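PDB 4XCP: nematode fatty acid retinoid binding protein from Necator americanus, which probably binds fatty acids and retinol, and holds palmitic acid within an all-helical fold. Local coordinates for residues 22-27 with 120-125; 29-34 with 151-156; 46-51 with 65-70; 90-95 with 144-149. All coordinates share one frame; numbering follows the deposited sequence.

Contact 1 (22-27 with 120-125); sequences PADYRD and PTKDDL
With CG anti to the backbone N (chi1 178°), the phenol ring of Y25 swings out toward 120-125, and L125, whose CG lies anti to its carbonyl carbon instead (chi1 -63°), sends CD2 over the ring's face. The methyl sits 4.1 Å from the centroid of the Y25 ring and 10° off its normal, a CH-pi contact, while L125 CB rests 4.0 Å from Y25 CD1. The other branch of the leucine meets P22 tip to tip: L125 CD1 lies 3.4 Å from P22 CD, tighter than ordinary van der Waals contact. Proline suits this place, since P22 is the N-cap of the short helix 23-26 and its compact, puckered ring offers an apolar surface to a neighbouring helix. The contact thus sets the start of one helix beside the first turn of another, helix 122-138, which T121 and D124 open with a capping box: D124 N donates to T121 OG1, and T121 N to D124 OD2 at 3.0 Å. D124 also pairs with R113 of helix 94-115. At the outer margin K122 stretches its extended chain past P22 and crosses D24 at about a right angle. Its NZ forms a salt bridge with D24 OD2 at 3.1 Å, on the syn side of the carboxylate, and a weak bond to OD1. F166 of helix 162-167 touches D24, K122 and L125, and Y25 also borders a bound palmitic acid.

Contact 2 (29-34 with 151-156); sequences MPPEAR and FPFLAK. With PLM (palmitic acid), chain B.
The backbones of P30 and F153 approach to 6.2 Å between their CA atoms, each near the start of a helix, P30 as the N-cap of helix 31-39 and F153 in the first turn of helix 152-159. F153 does most of the touching. Its CG stands anti to the backbone N (chi1 179°), which sends the ring out to the 29-34 turn. P31 CD lies over one face of the ring, 4.0 Å from its centroid and 14° off the normal, displaced toward the rim. This is a CH-pi contact, and the proline CD, whose hydrogens are slightly polarised by the adjoining nitrogen, is well suited to it. P30 adds CB at 4.0 Å from F153 CD2, and its CD meets L154 CD2. The paired prolines stiffen the entry to helix 31-39 of this all-helical protein, which lies against a bound palmitic acid: A33 CB lies 3.6 Å from CF of the palmitic acid, and the CE of selenomethionine M29 is also close to CG, the terminal methyl of the palmitic acid. R34 bends back at chi3 and grips one carbonyl oxygen side-on with two nitrogens, NE at 2.9 Å and NH2 at 2.8 Å from M29 O, which lies in the guanidinium plane. The pair of bonds fixes the rotation of the guanidinium, one face of which is covered by P31 CA. Held there, R34 presents NH2 3.3 Å from F153 CZ, with the guanidinium and ring planes 47° apart. The gripped carbonyl meets the same ring, M29 O lying 3.3 Å from F153 CE2.

Contact 3 (46-51 with 65-70); sequences TVLKEV and AALKKK
K70, L67 and V51 bury the most surface here, and each meets the other helix in its own way. The long aliphatic part of K70 lies against the valines before its end turns polar: CB is 3.8 Å from V47 CG1 and CG is 4.1 Å from V51 CG2. Bends at chi2 and chi3 carry the chain on across E50, where NZ reaches OE1 at 2.8 Å in a salt bridge. The ammonium comes from above the carboxylate plane, 51° out of it. Lysine suits a margin of this kind, because its methylenes shield the apolar layer while its charge stays near solvent. L67 reaches V47 and L48 with the end of its side chain, CG being anti to the backbone N (chi1 176°). The L67 and V47 side chains cross at about a right angle, with L67 CD1 3.7 Å from V47 CG1, and L67 CD2 meets L48 CD2 at 3.9 Å. Helices 42-53 and 60-70, joined by a short connection, form an angled helical hairpin, their local axes passing 9.9 Å apart with N-to-C directions 135° from each other. V51 sits where the backbones draw nearest. Its branched, compact side chain sets CG2 3.8 Å from L67 CA, while CG1 lies 4.2 Å from A66 CB, a methyl small enough for the helices to stay close. On the inner side the leucines go on to other partners: L48 and L67 both touch L74 of helix 72-90, L67 also touches V78, and L48 reaches a bound palmitic acid.

Contact 4 (90-95 with 144-149); sequences AALGPE and KADFGK
D146 and G93 are joined by a direct hydrogen bond that depends on the aspartate's conformation. CG stands anti to the backbone N (chi1 -171°), which carries the carboxylate out from helix 141-150 to the turn, and G93 N donates to D146 OD2 at 2.7 Å with an N-H...O angle of 161°. The oxygen receives it on its syn lone pair, the side of the other oxygen. That second oxygen, OD1, takes a water at 2.7 Å, and the same water donates to A91 O, also at 2.7 Å, so the carboxylate holds the turn both directly and through a bridge. G93 is the N-cap of helix 94-115, the turn after helix 72-90, and D146 is thus a tie from a third helix to a helix-helix junction. Glycine, with no side chain, lets D146 OD2 come close to the G93 backbone. L92 supplies the apolar side: with CG anti to its carbonyl carbon (chi1 -62°), it lays CD2 3.3 Å from D146 O and 3.9 Å from F147 CA, resting on the helix backbone. L92 also touches A100 of helix 94-115. F147 meets F99 edge-to-face and also lies against the ring of F151.

In the fold
Contacts 1, 3 and 4 are partly buried, whereas contact 2 lies at the surface although it is nearest the chain's centre. Contacts 1 and 2 touch, with R34 NE 3.0 Å from R26 O. Contacts 2 and 4 touch as well, since helices 141-150 and 152-159 follow each other and L154 and A155 pack on F147. Contact 3 stands apart on the far side of the centre from both 2 and 4, about 32 Å from contact 4 between centres. Chemistry follows place: contacts 1 and 3 join apolar layers to a lysine salt bridge at the margin, contact 2 relies on proline and aromatic surfaces, and contact 4 on a carboxylate binding backbone and water.

Contact 1 (22-27 with 120-125)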
# COMPACT_ATOMS: atom_id res chain seq x y z
N PRO A 22 -6.91 -11.03 -4.75
CA PRO A 22 -8.04 -10.98 -5.71
C PRO A 22 -7.84 -9.86 -6.73
O PRO A 22 -7.37 -8.76 -6.36
CB PRO A 22 -9.26 -10.72 -4.81
CG PRO A 22 -8.85 -11.19 -3.46
CD PRO A 22 -7.38 -10.95 -3.35
N ALA A 23 -8.12 -10.15 -8.02
CA ALA A 23 -7.98 -9.20 -9.14
C ALA A 23 -8.72 -7.87 -8.87
O ALA A 23 -8.19 -6.81 -9.18
CB ALA A 23 -8.50 -9.84 -10.43
N ASP A 24 -9.91 -7.93 -8.24
CA ASP A 24 -10.69 -6.73 -7.94
C ASP A 24 -10.07 -5.89 -6.80
O ASP A 24 -10.35 -4.70 -6.72
CB ASP A 24 -12.20 -7.04 -7.71
CG ASP A 24 -12.53 -8.11 -6.68
OD1 ASP A 24 -11.61 -8.85 -6.26
OD2 ASP A 24 -13.73 -8.24 -6.32
N TYR A 25 -9.19 -6.49 -5.98
CA TYR A 25 -8.46 -5.72 -4.96
C TYR A 25 -7.23 -5.10 -5.66
O TYR A 25 -6.91 -3.96 -5.38
CB TYR A 25 -8.04 -6.57 -3.75
CG TYR A 25 -7.24 -5.80 -2.71
CD1 TYR A 25 -7.88 -5.02 -1.74
CD2 TYR A 25 -5.85 -5.83 -2.71
CE1 TYR A 25 -7.15 -4.31 -0.79
CE2 TYR A 25 -5.11 -5.11 -1.77
CZ TYR A 25 -5.76 -4.37 -0.80
OH TYR A 25 -5.02 -3.68 0.12
N ARG A 26 -6.56 -5.86 -6.55
CA ARG A 26 -5.42 -5.36 -7.34
C ARG A 26 -5.87 -4.16 -8.22
O ARG A 26 -5.12 -3.21 -8.37
CB ARG A 26 -4.81 -6.50 -8.20
CG ARG A 26 -3.78 -7.36 -7.43
CD ARG A 26 -3.86 -8.84 -7.76
NE ARG A 26 -3.83 -9.00 -9.19
CZ ARG A 26 -4.41 -9.95 -9.90
NH1 ARG A 26 -5.00 -10.97 -9.30
NH2 ARG A 26 -4.34 -9.92 -11.21
N ASP A 27 -7.12 -4.18 -8.72
CA ASP A 27 -7.70 -3.06 -9.50
C ASP A 27 -7.83 -1.75 -8.69
O ASP A 27 -7.90 -0.68 -9.29
CB ASP A 27 -9.07 -3.43 -10.06
CG ASP A 27 -9.03 -4.43 -11.21
OD1 ASP A 27 -7.97 -4.55 -11.84
OD2 ASP A 27 -10.06 -5.08 -11.47
N PRO A 120 -4.47 -12.71 3.94
CA PRO A 120 -5.84 -12.24 4.21
C PRO A 120 -6.89 -12.91 3.32
O PRO A 120 -6.61 -13.22 2.17
CB PRO A 120 -5.78 -10.73 3.91
CG PRO A 120 -4.33 -10.39 3.78
CD PRO A 120 -3.61 -11.63 3.42
N THR A 121 -8.10 -13.11 3.86
CA THR A 121 -9.23 -13.64 3.08
C THR A 121 -9.79 -12.46 2.28
O THR A 121 -9.41 -11.31 2.55
CB THR A 121 -10.32 -14.22 4.01
OG1 THR A 121 -10.78 -13.20 4.89
CG2 THR A 121 -9.85 -15.45 4.81
N LYS A 122 -10.70 -12.72 1.33
CA LYS A 122 -11.33 -11.65 0.56
C LYS A 122 -12.17 -10.74 1.49
O LYS A 122 -12.16 -9.53 1.29
CB LYS A 122 -12.16 -12.20 -0.62
CG LYS A 122 -12.47 -11.12 -1.66
CD LYS A 122 -13.02 -11.69 -2.96
CE LYS A 122 -13.36 -10.58 -3.92
NZ LYS A 122 -13.78 -11.11 -5.25
N ASP A 123 -12.82 -11.32 2.53
CA ASP A 123 -13.60 -10.58 3.55
C ASP A 123 -12.71 -9.67 4.41
O ASP A 123 -13.15 -8.58 4.77
CB ASP A 123 -14.41 -11.53 4.43
CG ASP A 123 -15.69 -12.06 3.79
OD1 ASP A 123 -16.00 -11.66 2.64
OD2 ASP A 123 -16.38 -12.89 4.44
N ASP A 124 -11.45 -10.09 4.68
CA ASP A 124 -10.45 -9.29 5.41
C ASP A 124 -10.05 -8.08 4.56
O ASP A 124 -9.89 -6.99 5.08
CB ASP A 124 -9.18 -10.10 5.69
CG ASP A 124 -9.31 -11.19 6.73
OD1 ASP A 124 -10.20 -11.07 7.62
OD2 ASP A 124 -8.52 -12.16 6.68
N LEU A 125 -9.87 -8.30 3.25
CA LEU A 125 -9.51 -7.22 2.34
C LEU A 125 -10.66 -6.24 2.20
O LEU A 125 -10.42 -5.03 2.26
CB LEU A 125 -9.05 -7.75 0.98
CG LEU A 125 -7.78 -8.63 0.97
CD1 LEU A 125 -7.63 -9.32 -0.36
CD2 LEU A 125 -6.53 -7.81 1.27

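Contact 2 (29-34 with 151-156)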
# COMPACT_ATOMS: atom_id res chain seq x y z
N MSE A 29 -5.53 -0.84 -6.50
CA MSE A 29 -4.18 -0.38 -6.24
C MSE A 29 -3.68 0.50 -7.37
O MSE A 29 -3.98 0.22 -8.53
CB MSE A 29 -3.21 -1.56 -6.05
CG MSE A 29 -3.54 -2.48 -4.87
SE MSE A 29 -2.31 -4.06 -4.93
CE MSE A 29 -0.67 -3.13 -5.14
N PRO A 30 -2.88 1.56 -7.07
CA PRO A 30 -2.34 2.39 -8.16
C PRO A 30 -1.45 1.55 -9.08
O PRO A 30 -0.86 0.57 -8.61
CB PRO A 30 -1.61 3.54 -7.45
CG PRO A 30 -1.52 3.18 -6.05
CD PRO A 30 -2.45 2.04 -5.74
N PRO A 31 -1.42 1.88 -10.40
CA PRO A 31 -0.67 1.04 -11.36
C PRO A 31 0.81 0.79 -11.04
O PRO A 31 1.28 -0.32 -11.26
CB PRO A 31 -0.85 1.77 -12.70
CG PRO A 31 -1.31 3.18 -12.33
CD PRO A 31 -2.12 2.99 -11.09
N GLU A 32 1.52 1.79 -10.49
CA GLU A 32 2.94 1.68 -10.12
C GLU A 32 3.13 0.60 -9.05
O GLU A 32 4.08 -0.18 -9.14
CB GLU A 32 3.49 3.03 -9.60
CG GLU A 32 3.41 4.18 -10.59
CD GLU A 32 2.05 4.85 -10.81
OE1 GLU A 32 1.17 4.76 -9.92
OE2 GLU A 32 1.88 5.44 -11.90
N ALA A 33 2.22 0.55 -8.05
CA ALA A 33 2.24 -0.44 -6.98
C ALA A 33 1.92 -1.83 -7.55
O ALA A 33 2.63 -2.79 -7.26
CB ALA A 33 1.22 -0.06 -5.90
N ARG A 34 0.87 -1.94 -8.38
CA ARG A 34 0.49 -3.17 -9.06
C ARG A 34 1.68 -3.70 -9.90
O ARG A 34 2.02 -4.87 -9.79
CB ARG A 34 -0.68 -2.90 -10.02
CG ARG A 34 -2.01 -3.44 -9.54
CD ARG A 34 -3.04 -3.19 -10.64
NE ARG A 34 -3.60 -1.85 -10.52
CZ ARG A 34 -3.90 -1.06 -11.54
NH1 ARG A 34 -3.66 -1.46 -12.79
NH2 ARG A 34 -4.43 0.14 -11.34
N PHE A 151 -2.89 12.26 -5.00
CA PHE A 151 -3.22 10.87 -5.31
C PHE A 151 -4.47 10.78 -6.17
O PHE A 151 -5.50 10.34 -5.67
CB PHE A 151 -3.39 10.08 -4.01
CG PHE A 151 -2.13 9.97 -3.20
CD1 PHE A 151 -1.17 9.01 -3.50
CD2 PHE A 151 -1.90 10.82 -2.12
CE1 PHE A 151 -0.01 8.90 -2.73
CE2 PHE A 151 -0.74 10.71 -1.35
CZ PHE A 151 0.19 9.73 -1.65
N PRO A 152 -4.41 11.18 -7.47
CA PRO A 152 -5.62 11.19 -8.30
C PRO A 152 -6.19 9.82 -8.62
O PRO A 152 -7.40 9.71 -8.79
CB PRO A 152 -5.20 11.96 -9.56
CG PRO A 152 -3.72 11.76 -9.64
CD PRO A 152 -3.24 11.72 -8.22
N PHE A 153 -5.34 8.77 -8.68
CA PHE A 153 -5.84 7.42 -8.96
C PHE A 153 -6.68 6.93 -7.79
O PHE A 153 -7.77 6.41 -8.00
CB PHE A 153 -4.69 6.42 -9.28
CG PHE A 153 -5.22 5.03 -9.52
CD1 PHE A 153 -5.61 4.63 -10.80
CD2 PHE A 153 -5.40 4.13 -8.47
CE1 PHE A 153 -6.14 3.35 -11.02
CE2 PHE A 153 -5.93 2.87 -8.69
CZ PHE A 153 -6.31 2.49 -9.96
N LEU A 154 -6.15 7.08 -6.56
CA LEU A 154 -6.83 6.65 -5.35
C LEU A 154 -8.10 7.46 -5.08
O LEU A 154 -9.13 6.88 -4.73
CB LEU A 154 -5.87 6.64 -4.15
CG LEU A 154 -4.80 5.52 -4.15
CD1 LEU A 154 -3.81 5.73 -3.01
CD2 LEU A 154 -5.43 4.12 -4.04
N ALA A 155 -8.05 8.78 -5.31
CA ALA A 155 -9.22 9.66 -5.16
C ALA A 155 -10.34 9.18 -6.08
O ALA A 155 -11.48 9.09 -5.63
CB ALA A 155 -8.84 11.09 -5.50
N LYS A 156 -10.01 8.81 -7.34
CA LYS A 156 -10.95 8.29 -8.33
C LYS A 156 -11.56 6.93 -7.88
O LYS A 156 -12.75 6.73 -8.03
CB LYS A 156 -10.27 8.16 -9.70
CG LYS A 156 -11.24 8.05 -10.87
CD LYS A 156 -10.54 7.82 -12.19
CE LYS A 156 -11.51 7.55 -13.31
NZ LYS A 156 -10.82 7.37 -14.61
C1 PLM B . -0.70 -4.82 -0.46
O1 PLM B . 0.29 -4.51 -1.25
O2 PLM B . -1.36 -3.99 0.14
C2 PLM B . -0.97 -6.30 -0.38
C3 PLM B . -0.02 -7.21 -1.16
C4 PLM B . 1.27 -7.52 -0.43
C5 PLM B . 2.22 -8.41 -1.20
C6 PLM B . 3.42 -8.90 -0.40
C7 PLM B . 4.77 -8.42 -0.91
C8 PLM B . 5.06 -6.98 -0.58
C9 PLM B . 6.33 -6.45 -1.14
CA PLM B . 6.20 -5.07 -1.74
CB PLM B . 6.59 -3.90 -0.87
CC PLM B . 6.57 -2.55 -1.60
CD PLM B . 5.19 -1.92 -1.86
CE PLM B . 4.36 -2.57 -2.97
CF PLM B . 3.09 -1.84 -3.33
CG PLM B . 1.89 -2.15 -2.47

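Contact 3 (46-51 with 65-70)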
# COMPACT_ATOMS: atom_id res chain seq x y z
N THR A 46 11.77 -13.98 -2.17
CA THR A 46 12.56 -14.58 -1.10
C THR A 46 13.25 -13.49 -0.29
O THR A 46 13.19 -13.50 0.94
CB THR A 46 13.58 -15.58 -1.66
OG1 THR A 46 12.83 -16.67 -2.15
CG2 THR A 46 14.58 -16.06 -0.59
N VAL A 47 13.89 -12.54 -0.99
CA VAL A 47 14.64 -11.45 -0.36
C VAL A 47 13.71 -10.52 0.44
O VAL A 47 14.05 -10.15 1.57
CB VAL A 47 15.56 -10.73 -1.39
CG1 VAL A 47 16.23 -9.51 -0.77
CG2 VAL A 47 16.63 -11.70 -1.90
N LEU A 48 12.51 -10.22 -0.09
CA LEU A 48 11.53 -9.38 0.62
C LEU A 48 11.07 -10.06 1.91
O LEU A 48 11.06 -9.42 2.97
CB LEU A 48 10.33 -9.01 -0.28
CG LEU A 48 10.64 -8.04 -1.43
CD1 LEU A 48 9.47 -7.94 -2.39
CD2 LEU A 48 11.02 -6.63 -0.91
N LYS A 49 10.76 -11.35 1.83
CA LYS A 49 10.34 -12.17 2.96
C LYS A 49 11.46 -12.24 4.02
O LYS A 49 11.18 -12.04 5.21
CB LYS A 49 9.93 -13.57 2.48
CG LYS A 49 9.47 -14.52 3.60
CD LYS A 49 9.04 -15.85 3.03
CE LYS A 49 8.61 -16.83 4.11
NZ LYS A 49 7.33 -16.45 4.76
N GLU A 50 12.71 -12.50 3.60
CA GLU A 50 13.86 -12.57 4.53
C GLU A 50 14.09 -11.22 5.24
O GLU A 50 14.34 -11.20 6.44
CB GLU A 50 15.15 -13.00 3.80
CG GLU A 50 15.16 -14.47 3.46
CD GLU A 50 16.26 -14.90 2.51
OE1 GLU A 50 16.91 -14.02 1.91
OE2 GLU A 50 16.41 -16.12 2.31
N VAL A 51 14.01 -10.10 4.50
CA VAL A 51 14.16 -8.77 5.11
C VAL A 51 13.00 -8.55 6.12
O VAL A 51 13.25 -8.14 7.24
CB VAL A 51 14.26 -7.63 4.05
CG1 VAL A 51 14.15 -6.24 4.70
CG2 VAL A 51 15.57 -7.74 3.27
N ALA A 65 17.05 0.14 3.71
CA ALA A 65 18.51 0.03 3.83
C ALA A 65 18.94 -1.44 3.98
O ALA A 65 19.89 -1.86 3.31
CB ALA A 65 19.02 0.87 5.01
N ALA A 66 18.20 -2.24 4.79
CA ALA A 66 18.47 -3.68 4.97
C ALA A 66 18.22 -4.41 3.65
O ALA A 66 19.00 -5.27 3.26
CB ALA A 66 17.60 -4.26 6.08
N LEU A 67 17.17 -4.01 2.91
CA LEU A 67 16.85 -4.57 1.61
C LEU A 67 17.97 -4.29 0.58
O LEU A 67 18.40 -5.20 -0.13
CB LEU A 67 15.47 -4.07 1.11
CG LEU A 67 15.06 -4.53 -0.30
CD1 LEU A 67 14.96 -6.05 -0.40
CD2 LEU A 67 13.78 -3.89 -0.73
N LYS A 68 18.47 -3.04 0.52
CA LYS A 68 19.54 -2.60 -0.37
C LYS A 68 20.82 -3.39 -0.12
O LYS A 68 21.53 -3.71 -1.08
CB LYS A 68 19.82 -1.10 -0.20
CG LYS A 68 18.80 -0.19 -0.86
CD LYS A 68 19.11 1.27 -0.61
CE LYS A 68 18.32 2.19 -1.51
NZ LYS A 68 18.34 3.59 -1.00
N LYS A 69 21.10 -3.74 1.15
CA LYS A 69 22.26 -4.54 1.53
C LYS A 69 22.19 -5.93 0.87
O LYS A 69 23.18 -6.39 0.30
CB LYS A 69 22.36 -4.65 3.07
CG LYS A 69 23.61 -5.38 3.57
CD LYS A 69 23.29 -6.53 4.56
CE LYS A 69 22.96 -7.85 3.89
NZ LYS A 69 22.16 -8.74 4.77
N LYS A 70 21.01 -6.57 0.90
CA LYS A 70 20.81 -7.89 0.28
C LYS A 70 20.73 -7.78 -1.24
O LYS A 70 21.24 -8.65 -1.93
CB LYS A 70 19.51 -8.53 0.80
CG LYS A 70 19.45 -8.72 2.31
CD LYS A 70 19.70 -10.15 2.72
CE LYS A 70 18.49 -11.06 2.60
NZ LYS A 70 18.82 -12.42 3.10

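Contact 4 (90-95 with 144-149)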
# COMPACT_ATOMS: atom_id res chain seq x y z
N ALA A 90 4.33 14.67 1.96
CA ALA A 90 4.97 15.92 2.38
C ALA A 90 4.24 17.18 1.85
O ALA A 90 4.26 18.21 2.52
CB ALA A 90 6.43 15.94 1.96
N ALA A 91 3.60 17.09 0.66
CA ALA A 91 2.85 18.18 0.04
C ALA A 91 1.42 18.32 0.62
O ALA A 91 0.74 19.29 0.31
CB ALA A 91 2.80 17.99 -1.47
N LEU A 92 0.98 17.38 1.47
CA LEU A 92 -0.37 17.46 2.04
C LEU A 92 -0.47 18.31 3.30
O LEU A 92 0.47 18.38 4.08
CB LEU A 92 -0.90 16.04 2.35
CG LEU A 92 -1.09 15.05 1.19
CD1 LEU A 92 -1.48 13.67 1.73
CD2 LEU A 92 -2.17 15.52 0.26
N GLY A 93 -1.65 18.89 3.51
CA GLY A 93 -2.01 19.61 4.72
C GLY A 93 -2.24 18.59 5.83
O GLY A 93 -2.28 17.39 5.54
N PRO A 94 -2.38 19.01 7.11
CA PRO A 94 -2.50 18.03 8.21
C PRO A 94 -3.60 16.96 8.10
O PRO A 94 -3.38 15.83 8.52
CB PRO A 94 -2.72 18.90 9.46
CG PRO A 94 -2.20 20.23 9.10
CD PRO A 94 -2.33 20.40 7.62
N GLU A 95 -4.80 17.33 7.62
CA GLU A 95 -5.91 16.38 7.54
C GLU A 95 -5.66 15.26 6.52
O GLU A 95 -5.77 14.09 6.89
CB GLU A 95 -7.24 17.12 7.28
CG GLU A 95 -8.45 16.20 7.31
CD GLU A 95 -9.72 16.88 6.85
OE1 GLU A 95 -9.63 17.88 6.10
OE2 GLU A 95 -10.82 16.42 7.24
N LYS A 144 -10.34 15.97 1.19
CA LYS A 144 -10.48 15.11 0.01
C LYS A 144 -9.82 15.76 -1.23
O LYS A 144 -9.14 15.06 -1.98
CB LYS A 144 -11.96 14.84 -0.29
CG LYS A 144 -12.70 14.05 0.77
CD LYS A 144 -14.19 13.98 0.43
CE LYS A 144 -14.96 13.21 1.48
NZ LYS A 144 -16.39 13.09 1.11
N ALA A 145 -10.00 17.09 -1.41
CA ALA A 145 -9.43 17.82 -2.55
C ALA A 145 -7.89 17.86 -2.46
O ALA A 145 -7.21 17.67 -3.47
CB ALA A 145 -10.01 19.25 -2.62
N ASP A 146 -7.36 18.04 -1.25
CA ASP A 146 -5.93 18.06 -0.99
C ASP A 146 -5.32 16.66 -1.28
O ASP A 146 -4.34 16.55 -2.04
CB ASP A 146 -5.68 18.52 0.45
CG ASP A 146 -4.24 18.80 0.80
OD1 ASP A 146 -3.51 19.35 -0.06
OD2 ASP A 146 -3.86 18.57 1.96
N PHE A 147 -5.98 15.60 -0.78
CA PHE A 147 -5.56 14.22 -1.03
C PHE A 147 -5.57 13.89 -2.53
O PHE A 147 -4.60 13.32 -3.03
CB PHE A 147 -6.41 13.20 -0.22
CG PHE A 147 -6.09 11.75 -0.55
CD1 PHE A 147 -5.00 11.11 0.05
CD2 PHE A 147 -6.86 11.04 -1.47
CE1 PHE A 147 -4.69 9.77 -0.27
CE2 PHE A 147 -6.57 9.70 -1.77
CZ PHE A 147 -5.48 9.08 -1.18
N GLY A 148 -6.66 14.26 -3.21
CA GLY A 148 -6.87 14.02 -4.64
C GLY A 148 -5.85 14.65 -5.57
O GLY A 148 -5.56 14.10 -6.64
N LYS A 149 -5.29 15.80 -5.17
CA LYS A 149 -4.26 16.52 -5.94
C LYS A 149 -2.96 15.70 -5.98
O LYS A 149 -2.30 15.66 -7.02
CB LYS A 149 -4.02 17.91 -5.30
CG LYS A 149 -3.08 18.82 -6.07
CD LYS A 149 -3.37 20.28 -5.75
CE LYS A 149 -2.21 21.18 -6.08
NZ LYS A 149 -1.31 21.36 -4.90
O HOH W 1 -1.44 20.95 0.51